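Local coordinates for protein diketoreductase (Acinetobacter baylyi, PDB 4E12) that reduces dicarbonyl compounds with NADH and probably also acts as a (3S)-3-hydroxyacyl-CoA dehydrogenase, at residues Ala204-Leu207 and Gly211-Asp214. Numbering follows the deposited sequence.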
# COMPACT_ATOMS: atom_id res chain seq x y z
N ALA A 204 3.03 6.65 5.86
CA ALA A 204 2.33 7.90 5.57
C ALA A 204 2.34 8.82 6.81
O ALA A 204 2.55 10.04 6.71
CB ALA A 204 0.89 7.61 5.14
N ALA A 205 2.08 8.23 7.96
CA ALA A 205 1.99 9.01 9.19
C ALA A 205 3.33 9.68 9.51
O ALA A 205 3.36 10.85 9.91
CB ALA A 205 1.53 8.13 10.34
N GLU A 206 4.43 8.95 9.33
CA GLU A 206 5.77 9.52 9.50
C GLU A 206 6.00 10.71 8.57
O GLU A 206 6.51 11.75 9.00
CB GLU A 206 6.84 8.46 9.26
CG GLU A 206 8.28 8.98 9.36
CD GLU A 206 8.73 9.79 8.14
OE1 GLU A 206 9.58 10.69 8.29
OE2 GLU A 206 8.26 9.51 7.02
N LEU A 207 5.65 10.58 7.30
CA LEU A 207 5.76 11.71 6.38
C LEU A 207 4.94 12.90 6.87
O LEU A 207 5.35 14.05 6.73
CB LEU A 207 5.24 11.35 4.99
CG LEU A 207 5.94 10.24 4.21
CD1 LEU A 207 5.15 9.99 2.91
CD2 LEU A 207 7.37 10.69 3.92
N GLY A 211 6.61 16.48 8.94
CA GLY A 211 6.47 17.68 8.14
C GLY A 211 6.96 17.58 6.70
O GLY A 211 7.31 18.61 6.11
N ILE A 212 6.99 16.38 6.13
CA ILE A 212 7.49 16.21 4.77
C ILE A 212 6.45 16.67 3.74
O ILE A 212 6.80 17.35 2.78
CB ILE A 212 7.84 14.74 4.47
CG1 ILE A 212 8.75 14.15 5.54
CG2 ILE A 212 8.47 14.60 3.09
CD1 ILE A 212 10.07 14.89 5.73
N ALA A 213 5.19 16.29 3.94
CA ALA A 213 4.14 16.56 2.97
C ALA A 213 2.79 16.61 3.68
O ALA A 213 2.64 16.07 4.78
CB ALA A 213 4.12 15.47 1.90
N ASP A 214 1.79 17.25 3.06
CA ASP A 214 0.47 17.29 3.70
C ASP A 214 -0.31 16.02 3.32
O ASP A 214 0.12 15.29 2.43
CB ASP A 214 -0.28 18.58 3.35
CG ASP A 214 -0.55 18.73 1.87
OD1 ASP A 214 -0.75 19.87 1.41
OD2 ASP A 214 -0.58 17.70 1.18
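Leu-207 and Ile-212 meet through both backbone and side chain where helix 193-209 runs out. The amide of Ile-212 turns back to the carbonyl of Leu-207, N to O 2.9 Å, in a somewhat bent bond (147° at the hydrogen) that reaches the oxygen nearly head-on. Together with a bond from Gly-211 N to Leu-208 O it forms a Schellman motif, in which Gly-211, at a positive phi of 71°, is the C' residue that lets the chain reverse. The bond from CA to CB of Ile-212 points toward the helix, and the apolar contact follows: CD2 of Leu-207 comes up against the branch point of Ile-212, 4.1 Å from CG1 and as near to CB and CG2. The two side chains are set at a slant to each other. Because Ile-212 CG1 stands beside the backbone N (chi1 -51°), it also leans over the Leu-207 backbone, 3.9 Å from CA. Beyond the turn, Asp-214 N-caps helix 215-226 through a backbone N, and its OD2 also bonds Thr-217 OG1. Leu-207 and Ala-213 both pack on Ile-218 of that helix, while Leu-196 and Glu-187 of the second subunit pack on Leu-207 and Ile-212, respectively, placing the link between helices 193-209 and 215-226 at the dimer interface.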